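Flagellar hook protein FlgE (Caulobacter crescentus CB15, PDB 5AY6) builds the flagellar hook, which probably serves as a universal joint between motor and filament, this chain being a middle fragment of the hook protein. Local coordinates at residues P193-A202 with G213-T224. Numbering follows the deposited sequence.
Sequences PNQWYAELRA and GQISTGIIEFTT
Trp-196 and Ile-220 trade two backbone hydrogen bonds near one end of an antiparallel beta hairpin, and Ala-198 and Gly-218 repeat the exchange further along. Strands 195-202 and 214-222 run at 166° to each other as neighbours in a five-stranded antiparallel sheet within the FlaE D2 family region; strands 180-189 and 228-230 flank the pair. Toward the two ends of the ladder, Phe-222 N reaches Asn-194 O, and Ala-202 N meets Gly-213 O at 2.7 Å.

A classic beta bulge interrupts the register: Ile-215 and Ser-216 both face Leu-200, whose O accepts from Ile-215 N at 2.8 Å and from Ser-216 N at 3.2 Å, both donors on the same face of the carbonyl plane. Leu-200 N bonds in return to Ser-216 O. The bulge turns the Ile-215 side chain toward the partner strand, where CD1 lies 3.5 Å from Ala-202 N.

On the face bearing Trp-196, Ala-198 and Leu-200, the ring edge of Phe-222 is turned toward the face of the five-membered ring of Trp-196 in an offset T-shaped pair, planes 81° apart. Their nearest approach is Phe-222 CE1 to Trp-196 CD1, 3.7 Å. Ile-220 CD1 packs against Ala-198 CB, and Leu-228 touches both Ile-220 and Phe-222.

The other face is more mixed. Ile-219 lies alongside Tyr-197, its CG1 against ring atom CD1, while its CG2 bears on Gln-195 CG at 3.6 Å. Tyr-197 OH continues to Ser-54 O. Glu-199 is held by several donors: OE2 takes Tyr-145 OH and Met-152 N, and OE1 takes Ser-153 OG. Gln-214 NE2, also bonded to Pro-147 O, gives Glu-199 OE1 a further hydrogen bond of 3.0 Å from above the carboxylate plane, with amide and carboxylate turned 84° apart.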
loop_
_atom_site.group_PDB
_atom_site.type_symbol
_atom_site.label_atom_id
_atom_site.label_comp_id
_atom_site.label_asym_id
_atom_site.label_seq_id
_atom_site.Cartn_x
_atom_site.Cartn_y
_atom_site.Cartn_z
ATOM N N PRO A 193 2.577 -1.960 -12.204
ATOM C CA PRO A 193 2.720 -3.273 -12.843
ATOM C C PRO A 193 3.487 -4.257 -11.967
ATOM O O PRO A 193 4.568 -3.922 -11.479
ATOM C CB PRO A 193 3.496 -2.960 -14.128
ATOM C CG PRO A 193 4.177 -1.663 -13.864
ATOM C CD PRO A 193 3.264 -0.897 -12.955
ATOM N N ASN A 194 2.915 -5.445 -11.771
ATOM C CA ASN A 194 3.547 -6.517 -11.007
ATOM C C ASN A 194 3.866 -6.098 -9.585
ATOM O O ASN A 194 4.806 -6.601 -8.968
ATOM C CB ASN A 194 4.813 -6.989 -11.720
ATOM C CG ASN A 194 4.527 -7.485 -13.115
ATOM O OD1 ASN A 194 3.671 -8.347 -13.311
ATOM N ND2 ASN A 194 5.218 -6.922 -14.098
ATOM N N GLN A 195 3.053 -5.184 -9.070
ATOM C CA GLN A 195 3.300 -4.566 -7.780
ATOM C C GLN A 195 2.186 -4.902 -6.800
ATOM O O GLN A 195 1.010 -4.875 -7.158
ATOM C CB GLN A 195 3.421 -3.056 -7.952
ATOM C CG GLN A 195 3.506 -2.280 -6.662
ATOM C CD GLN A 195 3.237 -0.812 -6.875
ATOM O OE1 GLN A 195 2.086 -0.395 -7.030
ATOM N NE2 GLN A 195 4.300 -0.015 -6.908
ATOM N N TRP A 196 2.560 -5.228 -5.568
ATOM C CA TRP A 196 1.588 -5.550 -4.529
ATOM C C TRP A 196 1.917 -4.793 -3.237
ATOM O O TRP A 196 3.086 -4.535 -2.952
ATOM C CB TRP A 196 1.560 -7.061 -4.266
ATOM C CG TRP A 196 1.088 -7.888 -5.439
ATOM C CD1 TRP A 196 1.726 -8.058 -6.638
ATOM C CD2 TRP A 196 -0.117 -8.661 -5.514
ATOM N NE1 TRP A 196 0.988 -8.880 -7.453
ATOM C CE2 TRP A 196 -0.145 -9.268 -6.788
ATOM C CE3 TRP A 196 -1.171 -8.902 -4.629
ATOM C CZ2 TRP A 196 -1.190 -10.098 -7.196
ATOM C CZ3 TRP A 196 -2.208 -9.727 -5.036
ATOM C CH2 TRP A 196 -2.211 -10.312 -6.311
ATOM N N TYR A 197 0.891 -4.428 -2.472
ATOM C CA TYR A 197 1.087 -3.841 -1.145
ATOM C C TYR A 197 0.960 -4.948 -0.108
ATOM O O TYR A 197 -0.013 -5.706 -0.120
ATOM C CB TYR A 197 0.070 -2.727 -0.866
ATOM C CG TYR A 197 0.180 -1.529 -1.782
ATOM C CD1 TYR A 197 1.350 -1.273 -2.486
ATOM C CD2 TYR A 197 -0.884 -0.649 -1.937
ATOM C CE1 TYR A 197 1.456 -0.176 -3.320
ATOM C CE2 TYR A 197 -0.788 0.448 -2.774
ATOM C CZ TYR A 197 0.385 0.682 -3.460
ATOM O OH TYR A 197 0.493 1.777 -4.286
ATOM N N ALA A 198 1.943 -5.055 0.781
ATOM C CA ALA A 198 1.989 -6.173 1.717
ATOM C C ALA A 198 2.096 -5.734 3.169
ATOM O O ALA A 198 2.672 -4.691 3.475
ATOM C CB ALA A 198 3.151 -7.090 1.368
ATOM N N GLU A 199 1.519 -6.536 4.057
ATOM C CA GLU A 199 1.708 -6.362 5.489
ATOM C C GLU A 199 1.997 -7.704 6.137
ATOM O O GLU A 199 1.422 -8.727 5.760
ATOM C CB GLU A 199 0.475 -5.724 6.146
ATOM C CG GLU A 199 0.105 -4.366 5.583
ATOM C CD GLU A 199 -1.227 -3.844 6.098
ATOM O OE1 GLU A 199 -1.577 -4.100 7.273
ATOM O OE2 GLU A 199 -1.924 -3.170 5.316
ATOM N N LEU A 200 2.907 -7.696 7.100
ATOM C CA LEU A 200 3.063 -8.820 8.003
ATOM C C LEU A 200 2.362 -8.443 9.301
ATOM O O LEU A 200 2.467 -7.307 9.751
ATOM C CB LEU A 200 4.537 -9.143 8.236
ATOM C CG LEU A 200 5.215 -9.912 7.098
ATOM C CD1 LEU A 200 6.722 -9.919 7.294
ATOM C CD2 LEU A 200 4.674 -11.329 7.025
ATOM N N ARG A 201 1.630 -9.381 9.888
ATOM C CA ARG A 201 0.849 -9.070 11.075
ATOM C C ARG A 201 0.650 -10.289 11.960
ATOM O O ARG A 201 0.470 -11.404 11.472
ATOM C CB ARG A 201 -0.517 -8.488 10.679
ATOM C CG ARG A 201 -1.373 -9.434 9.834
ATOM C CD ARG A 201 -2.647 -8.763 9.315
ATOM N NE ARG A 201 -3.529 -9.721 8.649
ATOM C CZ ARG A 201 -4.362 -10.533 9.294
ATOM N NH1 ARG A 201 -4.417 -10.505 10.618
ATOM N NH2 ARG A 201 -5.136 -11.378 8.620
ATOM N N ALA A 202 0.695 -10.061 13.267
ATOM C CA ALA A 202 0.306 -11.064 14.244
ATOM C C ALA A 202 -1.186 -10.926 14.491
ATOM O O ALA A 202 -1.809 -9.986 14.004
ATOM C CB ALA A 202 1.086 -10.891 15.539
ATOM N N GLY A 213 -2.109 -5.610 15.610
ATOM C CA GLY A 213 -1.150 -6.678 15.393
ATOM C C GLY A 213 -0.158 -6.505 14.254
ATOM O O GLY A 213 0.627 -7.415 13.967
ATOM N N GLN A 214 -0.170 -5.350 13.602
ATOM C CA GLN A 214 0.744 -5.125 12.486
ATOM C C GLN A 214 2.218 -5.211 12.909
ATOM O O GLN A 214 2.634 -4.634 13.921
ATOM C CB GLN A 214 0.475 -3.773 11.830
ATOM C CG GLN A 214 1.089 -3.635 10.446
ATOM C CD GLN A 214 0.868 -2.265 9.849
ATOM O OE1 GLN A 214 1.562 -1.306 10.196
ATOM N NE2 GLN A 214 -0.098 -2.159 8.943
ATOM N N ILE A 215 2.994 -5.936 12.109
ATOM C CA ILE A 215 4.417 -6.155 12.356
ATOM C C ILE A 215 5.258 -5.274 11.441
ATOM O O ILE A 215 6.194 -4.603 11.886
ATOM C CB ILE A 215 4.783 -7.640 12.146
ATOM C CG1 ILE A 215 4.102 -8.506 13.207
ATOM C CG2 ILE A 215 6.300 -7.848 12.169
ATOM C CD1 ILE A 215 4.204 -9.997 12.938
ATOM N N SER A 216 4.911 -5.269 10.157
ATOM C CA SER A 216 5.634 -4.467 9.178
ATOM C C SER A 216 4.831 -4.322 7.897
ATOM O O SER A 216 3.864 -5.045 7.672
ATOM C CB SER A 216 6.991 -5.092 8.863
ATOM O OG SER A 216 6.807 -6.320 8.181
ATOM N N THR A 217 5.235 -3.377 7.057
ATOM C CA THR A 217 4.564 -3.166 5.780
ATOM C C THR A 217 5.603 -2.975 4.691
ATOM O O THR A 217 6.754 -2.640 4.975
ATOM C CB THR A 217 3.633 -1.939 5.810
ATOM O OG1 THR A 217 4.415 -0.742 5.870
ATOM C CG2 THR A 217 2.704 -1.993 7.012
ATOM N N GLY A 218 5.202 -3.183 3.443
ATOM C CA GLY A 218 6.129 -3.026 2.345
ATOM C C GLY A 218 5.486 -3.227 0.990
ATOM O O GLY A 218 4.420 -3.832 0.877
ATOM N N ILE A 219 6.143 -2.702 -0.035
ATOM C CA ILE A 219 5.729 -2.911 -1.411
ATOM C C ILE A 219 6.563 -4.033 -2.014
ATOM O O ILE A 219 7.792 -3.989 -1.990
ATOM C CB ILE A 219 5.876 -1.632 -2.245
ATOM C CG1 ILE A 219 5.058 -0.502 -1.615
ATOM C CG2 ILE A 219 5.438 -1.883 -3.675
ATOM C CD1 ILE A 219 5.165 0.825 -2.338
ATOM N N ILE A 220 5.886 -5.053 -2.528
ATOM C CA ILE A 220 6.564 -6.191 -3.130
ATOM C C ILE A 220 6.489 -6.080 -4.649
ATOM O O ILE A 220 5.439 -5.740 -5.199
ATOM C CB ILE A 220 5.944 -7.525 -2.656
ATOM C CG1 ILE A 220 6.193 -7.722 -1.159
ATOM C CG2 ILE A 220 6.516 -8.698 -3.431
ATOM C CD1 ILE A 220 5.611 -9.010 -0.610
ATOM N N GLU A 221 7.608 -6.345 -5.321
ATOM C CA GLU A 221 7.653 -6.281 -6.777
ATOM C C GLU A 221 7.979 -7.642 -7.380
ATOM O O GLU A 221 8.748 -8.424 -6.814
ATOM C CB GLU A 221 8.683 -5.250 -7.243
ATOM C CG GLU A 221 8.403 -3.823 -6.790
ATOM C CD GLU A 221 7.470 -3.070 -7.725
ATOM O OE1 GLU A 221 6.583 -3.705 -8.334
ATOM O OE2 GLU A 221 7.622 -1.836 -7.845
ATOM N N PHE A 222 7.387 -7.924 -8.533
ATOM C CA PHE A 222 7.719 -9.133 -9.276
ATOM C C PHE A 222 8.270 -8.772 -10.647
ATOM O O PHE A 222 8.072 -7.660 -11.132
ATOM C CB PHE A 222 6.496 -10.039 -9.418
ATOM C CG PHE A 222 5.995 -10.592 -8.115
ATOM C CD1 PHE A 222 5.046 -9.903 -7.372
ATOM C CD2 PHE A 222 6.467 -11.801 -7.634
ATOM C CE1 PHE A 222 4.580 -10.411 -6.176
ATOM C CE2 PHE A 222 6.007 -12.314 -6.438
ATOM C CZ PHE A 222 5.061 -11.616 -5.705
ATOM N N THR A 223 8.977 -9.709 -11.267
ATOM C CA THR A 223 9.430 -9.509 -12.637
ATOM C C THR A 223 8.260 -9.728 -13.588
ATOM O O THR A 223 7.210 -10.230 -13.186
ATOM C CB THR A 223 10.581 -10.461 -13.007
ATOM O OG1 THR A 223 10.096 -11.810 -13.038
ATOM C CG2 THR A 223 11.711 -10.349 -11.997
ATOM N N THR A 224 8.447 -9.361 -14.852
ATOM C CA THR A 224 7.415 -9.568 -15.861
ATOM C C THR A 224 7.127 -11.055 -16.069
ATOM O O THR A 224 6.110 -11.422 -16.654
ATOM C CB THR A 224 7.812 -8.931 -17.202
ATOM O OG1 THR A 224 9.147 -9.326 -17.543
ATOM C CG2 THR A 224 7.753 -7.415 -17.107
#